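Local coordinates for 3-oxoacyl-[acyl-carrier-protein] reductase (PDB 3U9L) that probably catalyses the NADPH-dependent reduction of 3-oxoacyl-[acyl-carrier-protein], as a member of the short-chain dehydrogenase/reductase family, at residues V99-Q110 and G204-Y215; E184-F193 and S256-P267. One frame throughout, in Å; residues are numbered along the deposited sequence.

Contact 1: residues V99-Q110 and G204-Y215; sequences VFGPAEAFTPEQ and GVPDDHARQAEY
Glu104 reaches over to Arg211 and Tyr215 on helix 209-217 and ends between them. Its CB lies 3.4 Å from Tyr215 OH. CG, anti to the backbone N (chi1 -159°), leads an extended chain past Arg211 NH1 and brings the carboxylate up to both partners, CD standing 3.4 Å from Arg211 NH1. OE1 accepts from Tyr215 OH at 2.6 Å, on its anti side. OE2 offers its anti lone pair to Arg211 NH1, 2.5 Å away and in the guanidinium plane; carboxylate and guanidinium stand nearly upright on each other (86°). The Tyr215 ring is thereby tethered at its hydroxyl, while Pro102 CB sits over its face, 3.9 Å from the centroid.

Pro206 fills the middle: its CG lies over the Phe106 ring, 3.7 Å from the centroid, and its CB rests on Ala105 CB. Farther along, the Gln110 amide spans two backbone groups. NE2 donates to Val205 O at 3.0 Å; OE1 accepts from Asp207 N at 2.8 Å from above its carbonyl plane, and from Thr107 N on an in-plane lone pair, one half of a capping box. The same amide stacks on the Asp207 carboxylate, the planes 9° apart.

The contact joins the loop after strand 90-93 and the start of helix 108-136 to the segment beyond strand 183-190 that leads into helix 209-217, probably the mobile substrate-binding region of this family. Phe100 packs on helix 223-233 and Val99 on helix 158-179, while Arg134 and Arg127 of the second subunit form salt bridges with Glu104 and Asp208.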
loop_
_atom_site.group_PDB
_atom_site.type_symbol
_atom_site.label_atom_id
_atom_site.label_comp_id
_atom_site.label_asym_id
_atom_site.label_seq_id
_atom_site.Cartn_x
_atom_site.Cartn_y
_atom_site.Cartn_z
ATOM N N VAL A 99 -9.696 5.263 -9.660
ATOM C CA VAL A 99 -10.847 6.092 -9.256
ATOM C C VAL A 99 -10.366 7.501 -8.993
ATOM O O VAL A 99 -9.163 7.716 -8.795
ATOM C CB VAL A 99 -11.526 5.578 -7.978
ATOM C CG1 VAL A 99 -12.042 4.134 -8.147
ATOM C CG2 VAL A 99 -10.571 5.643 -6.828
ATOM N N PHE A 100 -11.300 8.444 -8.941
ATOM C CA PHE A 100 -10.954 9.839 -8.737
ATOM C C PHE A 100 -11.961 10.531 -7.835
ATOM O O PHE A 100 -13.168 10.419 -8.051
ATOM C CB PHE A 100 -10.950 10.599 -10.080
ATOM C CG PHE A 100 -10.386 11.998 -9.982
ATOM C CD1 PHE A 100 -9.010 12.208 -10.057
ATOM C CD2 PHE A 100 -11.220 13.114 -9.871
ATOM C CE1 PHE A 100 -8.456 13.487 -10.000
ATOM C CE2 PHE A 100 -10.673 14.412 -9.806
ATOM C CZ PHE A 100 -9.297 14.595 -9.891
ATOM N N GLY A 101 -11.459 11.279 -6.854
ATOM C CA GLY A 101 -12.344 11.960 -5.918
ATOM C C GLY A 101 -11.655 12.156 -4.577
ATOM O O GLY A 101 -10.597 11.526 -4.301
ATOM N N PRO A 102 -12.277 12.982 -3.719
ATOM C CA PRO A 102 -11.779 13.272 -2.385
ATOM C C PRO A 102 -11.807 11.977 -1.604
ATOM O O PRO A 102 -12.821 11.250 -1.618
ATOM C CB PRO A 102 -12.842 14.204 -1.767
ATOM C CG PRO A 102 -13.858 14.498 -2.866
ATOM C CD PRO A 102 -13.537 13.707 -4.066
ATOM N N ALA A 103 -10.733 11.700 -0.882
ATOM C CA ALA A 103 -10.593 10.382 -0.231
ATOM C C ALA A 103 -11.697 10.163 0.786
ATOM O O ALA A 103 -12.187 9.045 0.955
ATOM C CB ALA A 103 -9.240 10.312 0.476
ATOM N N GLU A 104 -12.045 11.215 1.514
ATOM C CA GLU A 104 -13.083 11.140 2.553
ATOM C C GLU A 104 -14.419 10.688 2.016
ATOM O O GLU A 104 -15.199 10.117 2.762
ATOM C CB GLU A 104 -13.266 12.493 3.241
ATOM C CG GLU A 104 -13.951 12.392 4.658
ATOM C CD GLU A 104 -14.346 13.764 5.247
ATOM O OE1 GLU A 104 -13.582 14.745 5.038
ATOM O OE2 GLU A 104 -15.380 13.850 5.969
ATOM N N ALA A 105 -14.689 10.926 0.717
ATOM C CA ALA A 105 -15.995 10.632 0.108
ATOM C C ALA A 105 -16.107 9.201 -0.395
ATOM O O ALA A 105 -17.197 8.723 -0.755
ATOM C CB ALA A 105 -16.324 11.659 -1.054
ATOM N N PHE A 106 -14.975 8.518 -0.475
ATOM C CA PHE A 106 -14.941 7.079 -0.769
ATOM C C PHE A 106 -15.247 6.295 0.486
ATOM O O PHE A 106 -14.679 6.572 1.541
ATOM C CB PHE A 106 -13.557 6.657 -1.316
ATOM C CG PHE A 106 -13.316 7.063 -2.740
ATOM C CD1 PHE A 106 -13.880 6.343 -3.790
ATOM C CD2 PHE A 106 -12.547 8.169 -3.028
ATOM C CE1 PHE A 106 -13.674 6.746 -5.139
ATOM C CE2 PHE A 106 -12.315 8.557 -4.328
ATOM C CZ PHE A 106 -12.879 7.850 -5.398
ATOM N N THR A 107 -16.127 5.299 0.386
ATOM C CA THR A 107 -16.459 4.531 1.564
ATOM C C THR A 107 -15.379 3.462 1.886
ATOM O O THR A 107 -14.568 3.122 1.013
ATOM C CB THR A 107 -17.799 3.853 1.378
ATOM O OG1 THR A 107 -17.688 2.901 0.335
ATOM C CG2 THR A 107 -18.858 4.882 0.977
ATOM N N PRO A 108 -15.387 2.956 3.114
ATOM C CA PRO A 108 -14.435 1.920 3.525
ATOM C C PRO A 108 -14.496 0.718 2.590
ATOM O O PRO A 108 -13.464 0.123 2.279
ATOM C CB PRO A 108 -14.931 1.528 4.918
ATOM C CG PRO A 108 -15.602 2.752 5.429
ATOM C CD PRO A 108 -16.236 3.403 4.233
ATOM N N GLU A 109 -15.700 0.371 2.148
ATOM C CA GLU A 109 -15.886 -0.741 1.225
ATOM C C GLU A 109 -15.253 -0.426 -0.125
ATOM O O GLU A 109 -14.677 -1.300 -0.772
ATOM C CB GLU A 109 -17.373 -1.052 1.050
ATOM C CG GLU A 109 -18.071 -1.487 2.328
ATOM C CD GLU A 109 -18.469 -0.313 3.203
ATOM O OE1 GLU A 109 -18.313 0.842 2.756
ATOM O OE2 GLU A 109 -18.938 -0.548 4.337
ATOM N N GLN A 110 -15.362 0.831 -0.542
ATOM C CA GLN A 110 -14.778 1.274 -1.802
ATOM C C GLN A 110 -13.277 1.006 -1.816
ATOM O O GLN A 110 -12.743 0.456 -2.779
ATOM C CB GLN A 110 -15.051 2.761 -2.028
ATOM C CG GLN A 110 -16.457 3.066 -2.519
ATOM C CD GLN A 110 -16.537 4.374 -3.281
ATOM O OE1 GLN A 110 -16.630 5.448 -2.686
ATOM N NE2 GLN A 110 -16.501 4.290 -4.606
ATOM N N GLY A 204 -13.775 4.941 -11.585
ATOM C CA GLY A 204 -14.905 5.228 -10.717
ATOM C C GLY A 204 -14.804 6.506 -9.914
ATOM O O GLY A 204 -13.858 7.262 -10.062
ATOM N N VAL A 205 -15.792 6.707 -9.042
ATOM C CA VAL A 205 -15.925 7.912 -8.257
ATOM C C VAL A 205 -16.500 7.565 -6.882
ATOM O O VAL A 205 -16.936 6.462 -6.663
ATOM C CB VAL A 205 -16.871 8.951 -8.946
ATOM C CG1 VAL A 205 -16.226 9.518 -10.208
ATOM C CG2 VAL A 205 -18.226 8.318 -9.249
ATOM N N PRO A 206 -16.494 8.512 -5.965
ATOM C CA PRO A 206 -17.012 8.222 -4.622
ATOM C C PRO A 206 -18.489 7.837 -4.599
ATOM O O PRO A 206 -19.277 8.416 -5.349
ATOM C CB PRO A 206 -16.772 9.526 -3.874
ATOM C CG PRO A 206 -15.558 10.159 -4.614
ATOM C CD PRO A 206 -15.695 9.755 -6.022
ATOM N N ASP A 207 -18.838 6.839 -3.784
ATOM C CA ASP A 207 -20.242 6.490 -3.541
ATOM C C ASP A 207 -20.953 7.500 -2.639
ATOM O O ASP A 207 -22.172 7.515 -2.631
ATOM C CB ASP A 207 -20.367 5.131 -2.837
ATOM C CG ASP A 207 -20.164 3.957 -3.763
ATOM O OD1 ASP A 207 -20.272 4.136 -4.994
ATOM O OD2 ASP A 207 -19.890 2.834 -3.254
ATOM N N ASP A 208 -20.211 8.278 -1.844
ATOM C CA ASP A 208 -20.799 9.206 -0.887
ATOM C C ASP A 208 -20.955 10.589 -1.547
ATOM O O ASP A 208 -20.137 11.486 -1.363
ATOM C CB ASP A 208 -19.965 9.316 0.405
ATOM C CG ASP A 208 -20.686 10.099 1.535
ATOM O OD1 ASP A 208 -21.687 10.812 1.241
ATOM O OD2 ASP A 208 -20.237 10.031 2.709
ATOM N N HIS A 209 -22.032 10.756 -2.309
ATOM C CA HIS A 209 -22.217 11.942 -3.126
ATOM C C HIS A 209 -22.334 13.189 -2.291
ATOM O O HIS A 209 -21.784 14.234 -2.636
ATOM C CB HIS A 209 -23.478 11.786 -4.005
ATOM C CG HIS A 209 -23.401 10.637 -4.956
ATOM N ND1 HIS A 209 -22.235 10.297 -5.627
ATOM C CD2 HIS A 209 -24.326 9.721 -5.334
ATOM C CE1 HIS A 209 -22.447 9.232 -6.377
ATOM N NE2 HIS A 209 -23.712 8.863 -6.223
ATOM N N ALA A 210 -23.070 13.087 -1.199
ATOM C CA ALA A 210 -23.251 14.213 -0.296
ATOM C C ALA A 210 -21.926 14.714 0.285
ATOM O O ALA A 210 -21.708 15.923 0.360
ATOM C CB ALA A 210 -24.186 13.813 0.841
ATOM N N ARG A 211 -21.064 13.783 0.740
ATOM C CA ARG A 211 -19.735 14.170 1.226
ATOM C C ARG A 211 -18.901 14.830 0.120
ATOM O O ARG A 211 -18.244 15.822 0.351
ATOM C CB ARG A 211 -18.969 12.972 1.810
ATOM C CG ARG A 211 -17.628 13.340 2.449
ATOM C CD ARG A 211 -17.814 13.603 3.916
ATOM N NE ARG A 211 -18.589 12.512 4.536
ATOM C CZ ARG A 211 -18.253 11.812 5.622
ATOM N NH1 ARG A 211 -17.126 12.029 6.296
ATOM N NH2 ARG A 211 -19.092 10.873 6.033
ATOM N N GLN A 212 -18.939 14.266 -1.083
ATOM C CA GLN A 212 -18.250 14.864 -2.203
ATOM C C GLN A 212 -18.810 16.270 -2.483
ATOM O O GLN A 212 -18.041 17.238 -2.694
ATOM C CB GLN A 212 -18.422 13.976 -3.431
ATOM C CG GLN A 212 -17.794 14.556 -4.683
ATOM C CD GLN A 212 -17.546 13.496 -5.750
ATOM O OE1 GLN A 212 -18.359 12.606 -5.959
ATOM N NE2 GLN A 212 -16.386 13.569 -6.395
ATOM N N ALA A 213 -20.143 16.407 -2.414
ATOM C CA ALA A 213 -20.736 17.743 -2.637
ATOM C C ALA A 213 -20.259 18.749 -1.588
ATOM O O ALA A 213 -20.035 19.916 -1.925
ATOM C CB ALA A 213 -22.259 17.691 -2.741
ATOM N N GLU A 214 -20.050 18.322 -0.340
ATOM C CA GLU A 214 -19.430 19.212 0.651
ATOM C C GLU A 214 -18.069 19.669 0.235
ATOM O O GLU A 214 -17.691 20.811 0.514
ATOM C CB GLU A 214 -19.238 18.551 2.030
ATOM C CG GLU A 214 -20.432 18.547 2.897
ATOM C CD GLU A 214 -20.249 17.618 4.119
ATOM O OE1 GLU A 214 -19.250 17.770 4.882
ATOM O OE2 GLU A 214 -21.156 16.767 4.333
ATOM N N TYR A 215 -17.279 18.777 -0.361
ATOM C CA TYR A 215 -15.929 19.158 -0.798
ATOM C C TYR A 215 -16.010 20.213 -1.926
ATOM O O TYR A 215 -15.248 21.176 -1.953
ATOM C CB TYR A 215 -15.113 17.912 -1.228
ATOM C CG TYR A 215 -14.312 17.298 -0.084
ATOM C CD1 TYR A 215 -14.949 16.631 0.935
ATOM C CD2 TYR A 215 -12.932 17.465 -0.010
ATOM C CE1 TYR A 215 -14.216 16.087 2.039
ATOM C CE2 TYR A 215 -12.181 16.956 1.054
ATOM C CZ TYR A 215 -12.824 16.265 2.074
ATOM O OH TYR A 215 -12.084 15.726 3.098
HETATM O O HOH W 1 -14.733 12.481 -8.794
HETATM O O HOH W 2 -10.619 13.755 1.449
HETATM O O HOH W 3 -20.016 2.082 -0.959
#

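Contact 2: residues E184-F193 and S256-P267; sequences ETSIIVPGAF and SGKRPFRVHVDP
Strands 184-190 and 262-265 run side by side in the same direction, their axes 4.6 Å apart at closest approach and 16° from parallel. Ile187 pairs with Arg262, Ile188 with Val263, Val189 with His264 and Pro190 with Val265. The ladder alternates in the parallel manner: Ile187 N donates to Phe261 O (2.7 Å), Ile187 O accepts from Val263 N (2.8 Å), and Val189 repeats this with Val263 O and Val265 N before Gly191 N closes on Val265 O.

Ile187, Val189, Arg262 and His264 share one face. There Ile187 CD1 lies 3.8 Å above the Arg262 guanidinium plane and Val189 CG2 meets its edge, so apolar groups flank a guanidinium that forms salt bridges with Asp168 and Asp280. On the other face Ile188 CD1 leans on Val263 CB. At the C-terminal end, Phe193 CZ touches Pro267 CD at 3.6 Å.

Where the strand begins, Glu184 is extended, and its buried carboxylate is held by three donors. OE1 receives Gly257 N at 3.2 Å in an almost straight bond (174°) and, from the opposite face of the carboxylate, Arg259 NH1 in a salt bridge; OE2 receives Arg259 N at 3.2 Å. Other donors of the Arg259 guanidinium go to Val251 O and Val252 O. Replacing Glu184 with an alanine would probably leave Gly257 N and Arg259 N without these acceptors and the Arg259 charge without its carboxylate mate. Next along, Ser186 OG donates to Pro260 O at 3.0 Å.

Strand 262-265 is the outermost strand, within this chain, of a seven-stranded sheet of order 3-2-1-4-5-6-7, with helices 158-179 and 242-252 packing on the two faces: the parallel Rossmann-type sheet of short-chain dehydrogenases.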
loop_
_atom_site.group_PDB
_atom_site.type_symbol
_atom_site.label_atom_id
_atom_site.label_comp_id
_atom_site.label_asym_id
_atom_site.label_seq_id
_atom_site.Cartn_x
_atom_site.Cartn_y
_atom_site.Cartn_z
ATOM N N GLU A 184 12.579 -15.324 -10.960
ATOM C CA GLU A 184 13.061 -13.977 -11.176
ATOM C C GLU A 184 11.885 -12.997 -11.095
ATOM O O GLU A 184 10.740 -13.382 -11.329
ATOM C CB GLU A 184 13.692 -13.895 -12.559
ATOM C CG GLU A 184 14.787 -12.830 -12.667
ATOM C CD GLU A 184 15.701 -13.022 -13.906
ATOM O OE1 GLU A 184 15.558 -14.116 -14.553
ATOM O OE2 GLU A 184 16.549 -12.085 -14.188
ATOM N N THR A 185 12.182 -11.733 -10.817
ATOM C CA THR A 185 11.168 -10.688 -10.741
ATOM C C THR A 185 11.631 -9.456 -11.494
ATOM O O THR A 185 12.806 -9.039 -11.387
ATOM C CB THR A 185 10.944 -10.232 -9.303
ATOM O OG1 THR A 185 10.372 -11.306 -8.543
ATOM C CG2 THR A 185 9.959 -9.045 -9.258
ATOM N N SER A 186 10.710 -8.843 -12.222
ATOM C CA SER A 186 10.978 -7.561 -12.813
ATOM C C SER A 186 9.705 -6.698 -12.659
ATOM O O SER A 186 8.571 -7.191 -12.862
ATOM C CB SER A 186 11.448 -7.760 -14.277
ATOM O OG SER A 186 11.641 -6.481 -14.863
ATOM N N ILE A 187 9.870 -5.432 -12.246
ATOM C CA ILE A 187 8.749 -4.589 -11.967
ATOM C C ILE A 187 8.773 -3.411 -12.959
ATOM O O ILE A 187 9.760 -2.697 -13.094
ATOM C CB ILE A 187 8.777 -4.007 -10.542
ATOM C CG1 ILE A 187 8.806 -5.150 -9.486
ATOM C CG2 ILE A 187 7.552 -3.084 -10.363
ATOM C CD1 ILE A 187 8.954 -4.791 -7.982
ATOM N N ILE A 188 7.681 -3.242 -13.667
ATOM C CA ILE A 188 7.556 -2.162 -14.621
ATOM C C ILE A 188 6.861 -1.014 -13.897
ATOM O O ILE A 188 5.819 -1.187 -13.246
ATOM C CB ILE A 188 6.714 -2.600 -15.852
ATOM C CG1 ILE A 188 7.176 -3.987 -16.415
ATOM C CG2 ILE A 188 6.678 -1.502 -16.886
ATOM C CD1 ILE A 188 8.684 -4.129 -16.767
ATOM N N VAL A 189 7.471 0.148 -14.022
ATOM C CA VAL A 189 7.003 1.353 -13.387
ATOM C C VAL A 189 6.555 2.431 -14.431
ATOM O O VAL A 189 7.311 3.300 -14.826
ATOM C CB VAL A 189 8.033 1.871 -12.354
ATOM C CG1 VAL A 189 7.464 3.015 -11.575
ATOM C CG2 VAL A 189 8.408 0.725 -11.391
ATOM N N PRO A 190 5.303 2.336 -14.883
ATOM C CA PRO A 190 4.744 3.276 -15.883
ATOM C C PRO A 190 4.337 4.574 -15.258
ATOM O O PRO A 190 3.755 4.570 -14.169
ATOM C CB PRO A 190 3.472 2.574 -16.405
ATOM C CG PRO A 190 3.377 1.286 -15.693
ATOM C CD PRO A 190 4.345 1.278 -14.520
ATOM N N GLY A 191 4.658 5.674 -15.938
ATOM C CA GLY A 191 4.218 6.993 -15.503
ATOM C C GLY A 191 2.851 7.267 -16.105
ATOM O O GLY A 191 2.118 6.338 -16.490
ATOM N N ALA A 192 2.533 8.549 -16.201
ATOM C CA ALA A 192 1.255 9.029 -16.724
ATOM C C ALA A 192 1.262 9.040 -18.220
ATOM O O ALA A 192 2.181 9.596 -18.843
ATOM C CB ALA A 192 0.991 10.454 -16.232
ATOM N N PHE A 193 0.230 8.456 -18.813
ATOM C CA PHE A 193 0.110 8.542 -20.269
ATOM C C PHE A 193 -1.191 9.280 -20.688
ATOM O O PHE A 193 -1.217 9.918 -21.737
ATOM C CB PHE A 193 0.188 7.161 -20.902
ATOM C CG PHE A 193 1.568 6.574 -20.909
ATOM C CD1 PHE A 193 2.368 6.700 -22.030
ATOM C CD2 PHE A 193 2.074 5.909 -19.790
ATOM C CE1 PHE A 193 3.632 6.176 -22.066
ATOM C CE2 PHE A 193 3.373 5.380 -19.802
ATOM C CZ PHE A 193 4.149 5.506 -20.933
ATOM N N SER A 256 18.342 -14.962 -18.833
ATOM C CA SER A 256 17.899 -15.262 -17.494
ATOM C C SER A 256 18.988 -14.879 -16.502
ATOM O O SER A 256 20.180 -15.089 -16.756
ATOM C CB SER A 256 17.582 -16.735 -17.336
ATOM O OG SER A 256 17.099 -16.924 -16.022
ATOM N N GLY A 257 18.596 -14.300 -15.372
ATOM C CA GLY A 257 19.607 -13.828 -14.445
ATOM C C GLY A 257 20.139 -12.430 -14.714
ATOM O O GLY A 257 20.769 -11.834 -13.832
ATOM N N LYS A 258 19.928 -11.896 -15.908
ATOM C CA LYS A 258 20.334 -10.511 -16.180
ATOM C C LYS A 258 19.169 -9.520 -16.365
ATOM O O LYS A 258 19.364 -8.416 -16.874
ATOM C CB LYS A 258 21.239 -10.432 -17.416
ATOM C CG LYS A 258 22.548 -11.281 -17.321
ATOM C CD LYS A 258 23.546 -10.833 -18.447
ATOM C CE LYS A 258 23.350 -11.563 -19.803
ATOM N NZ LYS A 258 23.723 -13.052 -19.772
ATOM N N ARG A 259 17.966 -9.907 -15.981
ATOM C CA ARG A 259 16.841 -8.965 -16.048
ATOM C C ARG A 259 16.882 -7.823 -15.011
ATOM O O ARG A 259 17.189 -8.046 -13.838
ATOM C CB ARG A 259 15.536 -9.750 -15.979
ATOM C CG ARG A 259 15.445 -10.705 -17.143
ATOM C CD ARG A 259 14.166 -11.443 -17.146
ATOM N NE ARG A 259 13.961 -12.175 -18.400
ATOM C CZ ARG A 259 14.013 -13.506 -18.518
ATOM N NH1 ARG A 259 14.224 -14.267 -17.449
ATOM N NH2 ARG A 259 13.776 -14.077 -19.699
ATOM N N PRO A 260 16.536 -6.592 -15.438
ATOM C CA PRO A 260 16.535 -5.482 -14.481
ATOM C C PRO A 260 15.461 -5.756 -13.447
ATOM O O PRO A 260 14.441 -6.330 -13.827
ATOM C CB PRO A 260 16.102 -4.266 -15.314
ATOM C CG PRO A 260 15.629 -4.831 -16.714
ATOM C CD PRO A 260 15.840 -6.315 -16.716
ATOM N N PHE A 261 15.653 -5.295 -12.215
ATOM C CA PHE A 261 14.619 -5.363 -11.185
ATOM C C PHE A 261 13.399 -4.396 -11.404
ATOM O O PHE A 261 12.289 -4.810 -11.216
ATOM C CB PHE A 261 15.240 -5.119 -9.798
ATOM C CG PHE A 261 14.280 -5.328 -8.658
ATOM C CD1 PHE A 261 13.803 -6.589 -8.369
ATOM C CD2 PHE A 261 13.861 -4.260 -7.873
ATOM C CE1 PHE A 261 12.920 -6.798 -7.322
ATOM C CE2 PHE A 261 12.978 -4.459 -6.803
ATOM C CZ PHE A 261 12.502 -5.735 -6.532
ATOM N N ARG A 262 13.668 -3.183 -11.844
ATOM C CA ARG A 262 12.634 -2.232 -12.210
ATOM C C ARG A 262 12.922 -1.582 -13.543
ATOM O O ARG A 262 14.052 -1.336 -13.839
ATOM C CB ARG A 262 12.460 -1.131 -11.189
ATOM C CG ARG A 262 11.962 -1.526 -9.895
ATOM C CD ARG A 262 11.777 -0.355 -9.036
ATOM N NE ARG A 262 11.305 -0.758 -7.746
ATOM C CZ ARG A 262 10.058 -1.007 -7.445
ATOM N NH1 ARG A 262 9.778 -1.398 -6.239
ATOM N NH2 ARG A 262 9.104 -0.589 -8.200
ATOM N N VAL A 263 11.888 -1.277 -14.311
ATOM C CA VAL A 263 12.086 -0.573 -15.591
ATOM C C VAL A 263 11.107 0.589 -15.495
ATOM O O VAL A 263 9.930 0.387 -15.196
ATOM C CB VAL A 263 11.822 -1.475 -16.857
ATOM C CG1 VAL A 263 11.900 -0.669 -18.139
ATOM C CG2 VAL A 263 12.827 -2.621 -16.940
ATOM N N HIS A 264 11.622 1.803 -15.664
ATOM C CA HIS A 264 10.851 3.042 -15.565
ATOM C C HIS A 264 10.451 3.485 -16.975
ATOM O O HIS A 264 11.304 3.615 -17.851
ATOM C CB HIS A 264 11.644 4.108 -14.784
ATOM C CG HIS A 264 11.954 3.677 -13.378
ATOM N ND1 HIS A 264 11.032 3.758 -12.354
ATOM C CD2 HIS A 264 13.053 3.089 -12.837
ATOM C CE1 HIS A 264 11.554 3.240 -11.250
ATOM N NE2 HIS A 264 12.770 2.816 -11.511
ATOM N N VAL A 265 9.158 3.680 -17.200
ATOM C CA VAL A 265 8.669 4.198 -18.477
ATOM C C VAL A 265 7.739 5.370 -18.212
ATOM O O VAL A 265 6.536 5.193 -18.078
ATOM C CB VAL A 265 7.916 3.121 -19.240
ATOM C CG1 VAL A 265 7.493 3.622 -20.653
ATOM C CG2 VAL A 265 8.771 1.813 -19.366
ATOM N N ASP A 266 8.304 6.559 -18.072
ATOM C CA ASP A 266 7.559 7.694 -17.505
ATOM C C ASP A 266 7.915 8.993 -18.265
ATOM O O ASP A 266 8.777 9.749 -17.848
ATOM C CB ASP A 266 7.819 7.852 -15.986
ATOM C CG ASP A 266 7.214 9.164 -15.409
ATOM O OD1 ASP A 266 6.262 9.756 -16.027
ATOM O OD2 ASP A 266 7.683 9.614 -14.343
ATOM N N PRO A 267 7.279 9.211 -19.411
ATOM C CA PRO A 267 7.500 10.451 -20.188
ATOM C C PRO A 267 7.261 11.768 -19.415
ATOM O O PRO A 267 7.919 12.781 -19.705
ATOM C CB PRO A 267 6.453 10.374 -21.304
ATOM C CG PRO A 267 5.967 8.944 -21.341
ATOM C CD PRO A 267 6.233 8.338 -19.974
HETATM O O HOH W 4 15.320 -8.705 -11.772
HETATM O O HOH W 5 8.808 5.418 -13.384
HETATM O O HOH W 6 3.971 10.335 -14.548
HETATM O O HOH W 7 4.636 9.959 -17.845
#

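How the contacts relate
The centre of contact 2 lies about 11 Å from the chain's centre, at the edge of the core sheet; that of contact 1 lies about 24 Å out, on the opposite side, at the periphery and against the second subunit; both are partly buried. Their centres are about 32 Å apart and they do not touch, yet their segments alternate along the chain. Helix 158-179 is common to both, meeting Val99 and Ile187. Contact 2 relies on a regular backbone ladder, one face aliphatic and the other mixing aliphatic with charged or polar side chains, and charges settled inside the chain, whereas contact 1 has a single beta bridge, proline-aromatic CH-pi packing and acids shared with another subunit.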